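Ribonuclease P protein component 3 (Thermococcus kodakarensis KOD1, PDB 3WYZ) is probably a protein subunit of archaeal ribonuclease P, the RNA-based enzyme that matures tRNA by removing the 5' extension of its precursors. Local coordinates at residues Arg10-Glu15 with Tyr212-Val217; Met101-Glu104 with Ala109-Ser112; Ser75-Val80 with Leu89-Gly94; Asp190-Gly195 with Ala207-Tyr212. One frame throughout, in Å; residues are numbered along the deposited sequence.

Interaction 1: Arg10-Glu15 with Tyr212-Val217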
loop_
_atom_site.group_PDB
_atom_site.type_symbol
_atom_site.label_atom_id
_atom_site.label_comp_id
_atom_site.label_asym_id
_atom_site.label_seq_id
_atom_site.Cartn_x
_atom_site.Cartn_y
_atom_site.Cartn_z
ATOM N N ARG A 10 -3.538 -22.379 -2.119
ATOM C CA ARG A 10 -2.120 -22.075 -1.979
ATOM C C ARG A 10 -1.688 -21.034 -3.016
ATOM O O ARG A 10 -0.857 -20.176 -2.737
ATOM C CB ARG A 10 -1.294 -23.356 -2.128
ATOM C CG ARG A 10 -0.327 -23.593 -0.980
ATOM C CD ARG A 10 0.344 -24.957 -1.077
ATOM N NE ARG A 10 1.542 -24.917 -1.911
ATOM C CZ ARG A 10 2.679 -24.315 -1.567
ATOM N NH1 ARG A 10 3.716 -24.334 -2.399
ATOM N NH2 ARG A 10 2.787 -23.687 -0.397
ATOM N N ASP A 11 -2.257 -21.104 -4.213
ATOM C CA ASP A 11 -1.875 -20.187 -5.280
ATOM C C ASP A 11 -2.923 -19.110 -5.511
ATOM O O ASP A 11 -3.401 -18.931 -6.623
ATOM C CB ASP A 11 -1.609 -20.963 -6.573
ATOM C CG ASP A 11 -0.347 -21.796 -6.499
ATOM O OD1 ASP A 11 0.419 -21.636 -5.522
ATOM O OD2 ASP A 11 -0.119 -22.611 -7.421
ATOM N N TYR A 12 -3.265 -18.382 -4.454
ATOM C CA TYR A 12 -4.232 -17.298 -4.543
ATOM C C TYR A 12 -3.499 -15.970 -4.348
ATOM O O TYR A 12 -2.773 -15.805 -3.371
ATOM C CB TYR A 12 -5.319 -17.483 -3.485
ATOM C CG TYR A 12 -6.497 -16.556 -3.664
ATOM C CD1 TYR A 12 -6.508 -15.287 -3.074
ATOM C CD2 TYR A 12 -7.600 -16.935 -4.427
ATOM C CE1 TYR A 12 -7.584 -14.426 -3.242
ATOM C CE2 TYR A 12 -8.677 -16.079 -4.600
ATOM C CZ TYR A 12 -8.662 -14.828 -4.006
ATOM O OH TYR A 12 -9.722 -13.976 -4.178
ATOM N N PHE A 13 -3.690 -15.025 -5.266
ATOM C CA PHE A 13 -2.920 -13.776 -5.261
ATOM C C PHE A 13 -3.801 -12.539 -5.412
ATOM O O PHE A 13 -4.719 -12.530 -6.220
ATOM C CB PHE A 13 -1.878 -13.807 -6.384
ATOM C CG PHE A 13 -0.959 -14.996 -6.320
ATOM C CD1 PHE A 13 -0.047 -15.132 -5.277
ATOM C CD2 PHE A 13 -1.009 -15.987 -7.293
ATOM C CE1 PHE A 13 0.798 -16.226 -5.209
ATOM C CE2 PHE A 13 -0.164 -17.082 -7.234
ATOM C CZ PHE A 13 0.737 -17.204 -6.189
ATOM N N VAL A 14 -3.499 -11.496 -4.638
ATOM C CA VAL A 14 -4.272 -10.246 -4.645
ATOM C C VAL A 14 -3.354 -9.048 -4.906
ATOM O O VAL A 14 -2.316 -8.912 -4.273
ATOM C CB VAL A 14 -4.997 -10.029 -3.310
ATOM C CG1 VAL A 14 -5.712 -8.678 -3.292
ATOM C CG2 VAL A 14 -5.977 -11.168 -3.045
ATOM N N GLU A 15 -3.742 -8.190 -5.843
ATOM C CA GLU A 15 -3.002 -6.955 -6.114
ATOM C C GLU A 15 -3.731 -5.802 -5.431
ATOM O O GLU A 15 -4.833 -5.448 -5.825
ATOM C CB GLU A 15 -2.881 -6.734 -7.624
ATOM C CG GLU A 15 -2.283 -5.402 -8.065
ATOM C CD GLU A 15 -1.028 -5.000 -7.308
ATOM O OE1 GLU A 15 -1.164 -4.406 -6.226
ATOM O OE2 GLU A 15 0.091 -5.246 -7.811
ATOM N N TYR A 212 -2.605 -11.821 3.881
ATOM C CA TYR A 212 -2.758 -10.474 4.436
ATOM C C TYR A 212 -3.700 -9.569 3.646
ATOM O O TYR A 212 -4.449 -8.808 4.251
ATOM C CB TYR A 212 -1.398 -9.804 4.631
ATOM C CG TYR A 212 -0.628 -10.386 5.792
ATOM C CD1 TYR A 212 -1.021 -10.142 7.103
ATOM C CD2 TYR A 212 0.472 -11.207 5.580
ATOM C CE1 TYR A 212 -0.326 -10.681 8.168
ATOM C CE2 TYR A 212 1.167 -11.759 6.639
ATOM C CZ TYR A 212 0.768 -11.493 7.930
ATOM O OH TYR A 212 1.466 -12.039 8.983
ATOM N N PRO A 213 -3.661 -9.629 2.304
ATOM C CA PRO A 213 -4.681 -8.928 1.526
ATOM C C PRO A 213 -6.111 -9.415 1.824
ATOM O O PRO A 213 -7.038 -8.601 1.871
ATOM C CB PRO A 213 -4.285 -9.245 0.086
ATOM C CG PRO A 213 -2.806 -9.386 0.143
ATOM C CD PRO A 213 -2.550 -10.085 1.448
ATOM N N ARG A 214 -6.278 -10.722 2.034
ATOM C CA ARG A 214 -7.578 -11.301 2.411
ATOM C C ARG A 214 -8.137 -10.734 3.721
ATOM O O ARG A 214 -9.350 -10.662 3.907
ATOM C CB ARG A 214 -7.474 -12.823 2.530
ATOM C CG ARG A 214 -7.474 -13.572 1.201
ATOM C CD ARG A 214 -6.895 -14.981 1.351
ATOM N NE ARG A 214 -7.397 -15.670 2.543
ATOM C CZ ARG A 214 -6.804 -16.705 3.143
ATOM N NH1 ARG A 214 -5.669 -17.219 2.677
ATOM N NH2 ARG A 214 -7.360 -17.237 4.225
ATOM N N THR A 215 -7.248 -10.340 4.626
ATOM C CA THR A 215 -7.628 -9.723 5.900
ATOM C C THR A 215 -8.214 -8.313 5.741
ATOM O O THR A 215 -8.846 -7.797 6.665
ATOM C CB THR A 215 -6.399 -9.687 6.842
ATOM O OG1 THR A 215 -5.942 -11.029 7.055
ATOM C CG2 THR A 215 -6.712 -9.050 8.189
ATOM N N ILE A 216 -7.996 -7.696 4.579
ATOM C CA ILE A 216 -8.392 -6.304 4.322
ATOM C C ILE A 216 -9.525 -6.178 3.295
ATOM O O ILE A 216 -10.463 -5.399 3.498
ATOM C CB ILE A 216 -7.182 -5.489 3.802
ATOM C CG1 ILE A 216 -6.012 -5.588 4.787
ATOM C CG2 ILE A 216 -7.566 -4.032 3.566
ATOM C CD1 ILE A 216 -4.672 -5.220 4.186
ATOM N N VAL A 217 -9.420 -6.930 2.195
ATOM C CA VAL A 217 -10.297 -6.741 1.034
ATOM C C VAL A 217 -11.733 -7.231 1.204
ATOM O O VAL A 217 -12.567 -6.966 0.342
ATOM C CB VAL A 217 -9.741 -7.410 -0.248
ATOM C CG1 VAL A 217 -8.401 -6.800 -0.642
ATOM C CG2 VAL A 217 -9.673 -8.929 -0.098
#
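Val-14 and Pro-213 carry this contact, their side chains lying alongside one another and running opposite ways. CB of Val-14 sits 3.6 Å from CB of Pro-213, and the branches of the valine fork around that same ring carbon: CG1 of Val-14 is 3.7 Å from CB of Pro-213, while its CG2 is 4.0 Å from it. Pro-213 thus presents the CB side of its ring, with CG lying slightly farther back. Because CG1 of Val-14 is anti to its backbone N (chi1 176°), that methyl also looks along the helix to Val-217, where it meets CG1 of Val-217 at 4.2 Å. Two residues one helical turn apart therefore receive one strand residue.

The fold is TIM-barrel-like, and Val-14 opens its first strand, 14-18, while Pro-213 and Val-217 belong to the terminal helix 211-217. The contact joins the two ends of the chain. Within the helix, the carbonyl O of Pro-213 accepts two backbone bonds, from Ile-216 N at 3.0 Å and from Val-217 N at 2.9 Å. Met-16, two residues on in the strand, extends the same apolar surface along Pro-213, Ile-216 and Val-217.

At the margin, CD of Arg-214 approaches CD1 of the Tyr-12 ring obliquely, at 4.5 Å, so the arginine offers its aliphatic stem there. Its NH1 is hydrogen-bonded to Asn-210, and the guanidinium makes a cation-pi contact with Phe-8. The ring of Tyr-12 meets that phenylalanine edge-to-face, and its OH is hydrogen-bonded to Glu-33.

Interaction 2: Met101-Glu104 with Ala109-Ser112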
loop_
_atom_site.group_PDB
_atom_site.type_symbol
_atom_site.label_atom_id
_atom_site.label_comp_id
_atom_site.label_asym_id
_atom_site.label_seq_id
_atom_site.Cartn_x
_atom_site.Cartn_y
_atom_site.Cartn_z
ATOM N N MET A 101 0.768 9.676 11.875
ATOM C CA MET A 101 -0.670 9.962 11.919
ATOM C C MET A 101 -1.498 8.925 11.161
ATOM O O MET A 101 -2.636 8.645 11.534
ATOM C CB MET A 101 -0.961 11.353 11.353
ATOM C CG MET A 101 -2.407 11.810 11.538
ATOM S SD MET A 101 -2.916 11.879 13.271
ATOM C CE MET A 101 -4.641 12.317 13.100
ATOM N N ALA A 102 -0.934 8.375 10.089
ATOM C CA ALA A 102 -1.582 7.288 9.360
ATOM C C ALA A 102 -1.737 6.059 10.254
ATOM O O ALA A 102 -2.787 5.418 10.253
ATOM C CB ALA A 102 -0.784 6.940 8.118
ATOM N N ILE A 103 -0.692 5.751 11.017
ATOM C CA ILE A 103 -0.709 4.637 11.962
ATOM C C ILE A 103 -1.685 4.913 13.098
ATOM O O ILE A 103 -2.527 4.065 13.416
ATOM C CB ILE A 103 0.688 4.375 12.580
ATOM C CG1 ILE A 103 1.710 3.955 11.503
ATOM C CG2 ILE A 103 0.606 3.324 13.689
ATOM C CD1 ILE A 103 1.365 2.685 10.759
ATOM N N GLU A 104 -1.552 6.090 13.711
ATOM C CA GLU A 104 -2.378 6.479 14.867
ATOM C C GLU A 104 -3.879 6.442 14.564
ATOM O O GLU A 104 -4.675 6.009 15.396
ATOM C CB GLU A 104 -1.976 7.874 15.379
ATOM C CG GLU A 104 -0.668 7.892 16.163
ATOM C CD GLU A 104 -0.190 9.295 16.536
ATOM O OE1 GLU A 104 -0.524 10.274 15.826
ATOM O OE2 GLU A 104 0.544 9.417 17.542
ATOM N N ALA A 109 -3.799 0.957 5.352
ATOM C CA ALA A 109 -2.399 0.720 5.015
ATOM C C ALA A 109 -1.593 1.997 4.872
ATOM O O ALA A 109 -2.103 3.016 4.411
ATOM C CB ALA A 109 -2.296 -0.091 3.733
ATOM N N LEU A 110 -0.328 1.911 5.274
ATOM C CA LEU A 110 0.664 2.936 5.007
ATOM C C LEU A 110 1.552 2.425 3.884
ATOM O O LEU A 110 2.227 1.409 4.041
ATOM C CB LEU A 110 1.503 3.205 6.257
ATOM C CG LEU A 110 2.590 4.278 6.157
ATOM C CD1 LEU A 110 1.969 5.633 5.866
ATOM C CD2 LEU A 110 3.421 4.324 7.434
ATOM N N ILE A 111 1.535 3.125 2.753
ATOM C CA ILE A 111 2.272 2.706 1.572
ATOM C C ILE A 111 3.640 3.372 1.553
ATOM O O ILE A 111 3.730 4.603 1.562
ATOM C CB ILE A 111 1.524 3.076 0.271
ATOM C CG1 ILE A 111 0.073 2.580 0.297
ATOM C CG2 ILE A 111 2.247 2.512 -0.945
ATOM C CD1 ILE A 111 -0.097 1.082 0.474
ATOM N N SER A 112 4.694 2.551 1.541
ATOM C CA SER A 112 6.075 3.015 1.379
ATOM C C SER A 112 6.456 4.171 2.315
ATOM O O SER A 112 6.570 5.307 1.870
ATOM C CB SER A 112 6.314 3.436 -0.072
ATOM O OG SER A 112 6.164 2.339 -0.946
#
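A beta-alpha-beta crossover runs from strand 88-92 through helix 96-104 into strand 109-111, and this contact ties the last turn of the helix to the strand that follows it. Leu-110 is the strand residue that does the work. A chi1 of -179° swings its CG away from the backbone N and carries the two methyls out toward the helix, one for each of two consecutive helix residues. CD1 of Leu-110 meets CB of Ala-102 at 3.8 Å; CD2 of Leu-110 meets CD1 of Ile-103 at 4.2 Å. The isoleucine bond from backbone to side chain does not aim at the strand, but the end of the chain swings closer and brings CD1 alongside the leucine.

Ala-102 also packs on Val-91 of the preceding strand, and Ile-103 reaches Met-129 and Ala-130 of helix 124-133, so the apolar layer continues on to neighbouring elements. The small alanine lets the backbones come near, with CA of Ala-102 6.6 Å from CA of Leu-110. Only methyl groups meet here, all of them buried: with no hydrogen bond between helix and strand, the contact rests on shape fit and on the exclusion of water.

Interaction 3: Ser75-Val80 with Leu89-Gly94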
loop_
_atom_site.group_PDB
_atom_site.type_symbol
_atom_site.label_atom_id
_atom_site.label_comp_id
_atom_site.label_asym_id
_atom_site.label_seq_id
_atom_site.Cartn_x
_atom_site.Cartn_y
_atom_site.Cartn_z
ATOM N N SER A 75 -4.135 16.382 10.102
ATOM C CA SER A 75 -5.559 16.561 10.409
ATOM C C SER A 75 -6.500 16.011 9.329
ATOM O O SER A 75 -7.637 15.643 9.623
ATOM C CB SER A 75 -5.865 18.047 10.654
ATOM O OG SER A 75 -5.390 18.855 9.588
ATOM N N LEU A 76 -6.027 15.960 8.087
ATOM C CA LEU A 76 -6.825 15.439 6.970
ATOM C C LEU A 76 -7.011 13.919 7.032
ATOM O O LEU A 76 -8.048 13.407 6.614
ATOM C CB LEU A 76 -6.197 15.829 5.627
ATOM C CG LEU A 76 -6.430 17.263 5.133
ATOM C CD1 LEU A 76 -6.155 18.324 6.192
ATOM C CD2 LEU A 76 -5.570 17.517 3.912
ATOM N N ILE A 77 -6.009 13.210 7.555
ATOM C CA ILE A 77 -6.074 11.754 7.697
ATOM C C ILE A 77 -7.191 11.380 8.668
ATOM O O ILE A 77 -7.959 10.454 8.401
ATOM C CB ILE A 77 -4.726 11.140 8.172
ATOM C CG1 ILE A 77 -3.719 11.039 7.018
ATOM C CG2 ILE A 77 -4.929 9.735 8.736
ATOM C CD1 ILE A 77 -3.232 12.359 6.465
ATOM N N ARG A 78 -7.272 12.099 9.788
ATOM C CA ARG A 78 -8.329 11.874 10.780
ATOM C C ARG A 78 -9.698 12.240 10.217
ATOM O O ARG A 78 -10.679 11.531 10.437
ATOM C CB ARG A 78 -8.073 12.690 12.051
ATOM C CG ARG A 78 -8.820 12.174 13.271
ATOM C CD ARG A 78 -8.784 13.154 14.435
ATOM N NE ARG A 78 -7.421 13.502 14.849
ATOM C CZ ARG A 78 -6.759 14.609 14.498
ATOM N NH1 ARG A 78 -7.308 15.530 13.706
ATOM N NH2 ARG A 78 -5.522 14.800 14.950
ATOM N N GLU A 79 -9.753 13.351 9.489
ATOM C CA GLU A 79 -11.008 13.860 8.947
ATOM C C GLU A 79 -11.612 12.906 7.921
ATOM O O GLU A 79 -12.812 12.652 7.945
ATOM C CB GLU A 79 -10.799 15.252 8.333
ATOM C CG GLU A 79 -12.081 15.970 7.929
ATOM C CD GLU A 79 -13.054 16.177 9.083
ATOM O OE1 GLU A 79 -12.601 16.427 10.222
ATOM O OE2 GLU A 79 -14.281 16.094 8.849
ATOM N N VAL A 80 -10.775 12.377 7.033
ATOM C CA VAL A 80 -11.222 11.416 6.019
ATOM C C VAL A 80 -11.628 10.079 6.655
ATOM O O VAL A 80 -12.608 9.462 6.241
ATOM C CB VAL A 80 -10.137 11.188 4.945
ATOM C CG1 VAL A 80 -10.541 10.080 3.981
ATOM C CG2 VAL A 80 -9.868 12.474 4.175
ATOM N N LEU A 89 -8.710 2.952 2.823
ATOM C CA LEU A 89 -7.982 4.192 2.999
ATOM C C LEU A 89 -6.489 3.895 3.069
ATOM O O LEU A 89 -6.007 3.341 4.055
ATOM C CB LEU A 89 -8.463 4.919 4.258
ATOM C CG LEU A 89 -7.984 6.366 4.449
ATOM C CD1 LEU A 89 -8.426 7.242 3.292
ATOM C CD2 LEU A 89 -8.500 6.934 5.768
ATOM N N TYR A 90 -5.774 4.239 2.004
ATOM C CA TYR A 90 -4.317 4.194 2.001
ATOM C C TYR A 90 -3.760 5.585 2.266
ATOM O O TYR A 90 -4.422 6.587 2.004
ATOM C CB TYR A 90 -3.772 3.712 0.657
ATOM C CG TYR A 90 -4.152 2.310 0.235
ATOM C CD1 TYR A 90 -4.555 1.345 1.160
ATOM C CD2 TYR A 90 -4.054 1.938 -1.097
ATOM C CE1 TYR A 90 -4.884 0.063 0.758
ATOM C CE2 TYR A 90 -4.372 0.662 -1.504
ATOM C CZ TYR A 90 -4.790 -0.271 -0.578
ATOM O OH TYR A 90 -5.105 -1.538 -1.002
ATOM N N VAL A 91 -2.535 5.633 2.786
ATOM C CA VAL A 91 -1.805 6.882 2.955
ATOM C C VAL A 91 -0.404 6.715 2.383
ATOM O O VAL A 91 0.272 5.730 2.661
ATOM C CB VAL A 91 -1.721 7.306 4.435
ATOM C CG1 VAL A 91 -0.857 8.557 4.599
ATOM C CG2 VAL A 91 -3.109 7.549 4.997
ATOM N N GLN A 92 0.012 7.686 1.576
ATOM C CA GLN A 92 1.353 7.727 1.021
ATOM C C GLN A 92 2.349 8.074 2.124
ATOM O O GLN A 92 2.218 9.113 2.776
ATOM C CB GLN A 92 1.419 8.782 -0.086
ATOM C CG GLN A 92 2.765 8.937 -0.781
ATOM C CD GLN A 92 2.902 8.035 -1.990
ATOM O OE1 GLN A 92 3.090 6.827 -1.851
ATOM N NE2 GLN A 92 2.808 8.615 -3.184
ATOM N N GLY A 93 3.335 7.199 2.323
ATOM C CA GLY A 93 4.398 7.430 3.287
ATOM C C GLY A 93 5.452 8.383 2.756
ATOM O O GLY A 93 5.440 8.729 1.581
ATOM N N GLY A 94 6.366 8.805 3.626
ATOM C CA GLY A 94 7.454 9.698 3.238
ATOM C C GLY A 94 7.717 10.822 4.222
ATOM O O GLY A 94 8.870 11.216 4.428
#
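Leu-89 gives up more surface than any other residue here, followed by Ile-77 and then Val-80. The extended chi1 of Leu-89 (-169°) sends its side chain straight over to the helix, both methyls leading. CD1 of Leu-89 lies 3.6 Å from CG1 of Val-80, and CD2 of Leu-89 stands 4.2 Å from that same valine methyl, so one branch of Val-80 faces the whole fork of the leucine. The two side chains cross obliquely rather than end to end.

One turn earlier in the helix, Ile-77 turns its CG1 methylene to CG2 of Val-91, 4.1 Å away. Its other neighbours include Met-101 of the next helix, which flanks it there. The pairing is ordered: Ile-77 and Val-80 share one face of the helix, while Leu-89 and Val-91 share one face of the strand, and the later helix residue meets the earlier strand residue. This follows from their nearly antiparallel run: the axes of helix 75-80 and strand 89-92, as short segments, make 172° and approach to 10.6 Å. Such a buried aliphatic layer between helix and strand is typical of the beta-alpha-beta units of TIM-barrel-like folds, here strand 65-70, helix 74-83 and strand 88-92.

Interaction 4: Asp190-Gly195 with Ala207-Tyr212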
loop_
_atom_site.group_PDB
_atom_site.type_symbol
_atom_site.label_atom_id
_atom_site.label_comp_id
_atom_site.label_asym_id
_atom_site.label_seq_id
_atom_site.Cartn_x
_atom_site.Cartn_y
_atom_site.Cartn_z
ATOM N N ASP A 190 6.877 -12.404 -9.627
ATOM C CA ASP A 190 7.821 -11.286 -9.582
ATOM C C ASP A 190 7.662 -10.454 -8.314
ATOM O O ASP A 190 8.656 -9.993 -7.750
ATOM C CB ASP A 190 7.676 -10.379 -10.810
ATOM C CG ASP A 190 8.250 -11.010 -12.081
ATOM O OD1 ASP A 190 8.421 -12.256 -12.098
ATOM O OD2 ASP A 190 8.519 -10.259 -13.058
ATOM N N LEU A 191 6.424 -10.253 -7.869
ATOM C CA LEU A 191 6.186 -9.507 -6.634
ATOM C C LEU A 191 6.743 -10.254 -5.424
ATOM O O LEU A 191 7.231 -9.635 -4.488
ATOM C CB LEU A 191 4.692 -9.220 -6.446
ATOM C CG LEU A 191 4.032 -8.256 -7.441
ATOM C CD1 LEU A 191 2.602 -8.007 -7.017
ATOM C CD2 LEU A 191 4.785 -6.937 -7.549
ATOM N N MET A 192 6.682 -11.581 -5.459
ATOM C CA MET A 192 7.255 -12.411 -4.399
ATOM C C MET A 192 8.785 -12.395 -4.425
ATOM O O MET A 192 9.429 -12.546 -3.383
ATOM C CB MET A 192 6.730 -13.846 -4.503
ATOM C CG MET A 192 5.265 -13.970 -4.125
ATOM S SD MET A 192 4.651 -15.665 -4.051
ATOM C CE MET A 192 4.910 -16.222 -5.736
ATOM N N SER A 193 9.370 -12.207 -5.609
ATOM C CA SER A 193 10.819 -12.046 -5.728
ATOM C C SER A 193 11.308 -10.777 -5.037
ATOM O O SER A 193 12.393 -10.771 -4.469
ATOM C CB SER A 193 11.246 -12.036 -7.196
ATOM O OG SER A 193 10.876 -13.247 -7.827
ATOM N N LEU A 194 10.523 -9.699 -5.101
ATOM C CA LEU A 194 10.840 -8.494 -4.336
ATOM C C LEU A 194 10.879 -8.832 -2.851
ATOM O O LEU A 194 11.805 -8.436 -2.147
ATOM C CB LEU A 194 9.820 -7.384 -4.591
ATOM C CG LEU A 194 9.984 -6.081 -3.795
ATOM C CD1 LEU A 194 11.339 -5.436 -4.046
ATOM C CD2 LEU A 194 8.866 -5.108 -4.137
ATOM N N GLY A 195 9.876 -9.572 -2.379
ATOM C CA GLY A 195 9.850 -10.037 -0.997
ATOM C C GLY A 195 11.132 -10.760 -0.615
ATOM O O GLY A 195 11.776 -10.421 0.376
ATOM N N ALA A 207 2.358 -15.080 1.675
ATOM C CA ALA A 207 1.330 -14.528 2.567
ATOM C C ALA A 207 1.072 -13.046 2.322
ATOM O O ALA A 207 -0.051 -12.576 2.513
ATOM C CB ALA A 207 1.698 -14.757 4.023
ATOM N N SER A 208 2.100 -12.318 1.885
ATOM C CA SER A 208 1.963 -10.901 1.545
ATOM C C SER A 208 1.085 -10.632 0.311
ATOM O O SER A 208 0.603 -9.510 0.126
ATOM C CB SER A 208 3.345 -10.273 1.346
ATOM O OG SER A 208 4.098 -10.338 2.546
ATOM N N LEU A 209 0.892 -11.637 -0.539
ATOM C CA LEU A 209 -0.026 -11.533 -1.677
ATOM C C LEU A 209 -1.324 -12.321 -1.479
ATOM O O LEU A 209 -2.279 -12.142 -2.231
ATOM C CB LEU A 209 0.659 -12.019 -2.951
ATOM C CG LEU A 209 1.830 -11.188 -3.479
ATOM C CD1 LEU A 209 2.395 -11.849 -4.727
ATOM C CD2 LEU A 209 1.411 -9.748 -3.768
ATOM N N ASN A 210 -1.365 -13.176 -0.463
ATOM C CA ASN A 210 -2.488 -14.090 -0.268
ATOM C C ASN A 210 -3.220 -13.771 1.033
ATOM O O ASN A 210 -4.288 -13.142 1.020
ATOM C CB ASN A 210 -1.972 -15.538 -0.300
ATOM C CG ASN A 210 -3.081 -16.575 -0.232
ATOM O OD1 ASN A 210 -4.202 -16.298 0.197
ATOM N ND2 ASN A 210 -2.763 -17.792 -0.660
ATOM N N PHE A 211 -2.625 -14.160 2.154
ATOM C CA PHE A 211 -3.304 -14.118 3.447
ATOM C C PHE A 211 -3.592 -12.707 3.953
ATOM O O PHE A 211 -4.695 -12.430 4.416
ATOM C CB PHE A 211 -2.488 -14.892 4.484
ATOM C CG PHE A 211 -3.042 -14.805 5.867
ATOM C CD1 PHE A 211 -4.182 -15.517 6.216
ATOM C CD2 PHE A 211 -2.431 -14.004 6.823
ATOM C CE1 PHE A 211 -4.704 -15.436 7.498
ATOM C CE2 PHE A 211 -2.948 -13.919 8.103
ATOM C CZ PHE A 211 -4.087 -14.633 8.441
ATOM N N TYR A 212 -2.605 -11.821 3.881
ATOM C CA TYR A 212 -2.758 -10.474 4.436
ATOM C C TYR A 212 -3.700 -9.569 3.646
ATOM O O TYR A 212 -4.449 -8.808 4.251
ATOM C CB TYR A 212 -1.398 -9.804 4.631
ATOM C CG TYR A 212 -0.628 -10.386 5.792
ATOM C CD1 TYR A 212 -1.021 -10.142 7.103
ATOM C CD2 TYR A 212 0.472 -11.207 5.580
ATOM C CE1 TYR A 212 -0.326 -10.681 8.168
ATOM C CE2 TYR A 212 1.167 -11.759 6.639
ATOM C CZ TYR A 212 0.768 -11.493 7.930
ATOM O OH TYR A 212 1.466 -12.039 8.983
#
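Leu-209 has its CG anti to the carbonyl carbon (chi1 -67°) and then an extended chi2 of 179°, a combination that pushes its isopropyl end out between Leu-191 and Met-192 of the other helix. Met-192 starts out in the same way, its chi1 of -71° setting CG against the leucine; the later bend at chi3 only turns CE. CG of Met-192 lies 3.6 Å from CD1 of Leu-209. That same methyl, CD1 of Leu-209, is also 3.9 Å from CB of Leu-191, which leaves it lodged against two consecutive helix residues. The second branch, CD2 of Leu-209, turns to CD1 of Leu-191, again at 3.9 Å. The two leucines cross at about a right angle, whereas the methionine lies oblique to Leu-209. All the atoms that meet are carbon, and no hydrogen bond crosses between the two segments.

These residues link helix 188-198, which follows the last strand of the TIM-barrel-like sheet, to helix 202-209. Leu-191 also packs inward on Ile-175 of that strand and on Phe-31 and Leu-141 in neighbouring loops, and Met-192 touches Phe-13, just ahead of strand 14-18. After helix 202-209 the chain continues into helix 211-217. Across this turn the backbone N of Tyr-212 is hydrogen-bonded to O of Ala-207 at 3.0 Å, whereas Asn-210 N makes a weak bond to the same carbonyl.

The four contacts fall into two pairs. Interactions 1 and 4, with centres about 9 Å apart, share Tyr-212 and are joined by a probable hydrogen bond of 2.8 Å from Val-14 N to Leu-209 O. Interactions 2 and 3, with centres about 7 Å apart, follow in series along neighbouring strands and are joined by a probable hydrogen bond of 2.9 Å from Ile-111 N to Val-91 O. The centres of interactions 3 and 4, on opposite sides of the chain's centre, are about 24 Å apart. Interaction 1 encloses the other three along the chain, bringing its ends together. Near interaction 3, Gln-92 OE1 is hydrogen-bonded to a glycerol, probably from the crystallisation liquor.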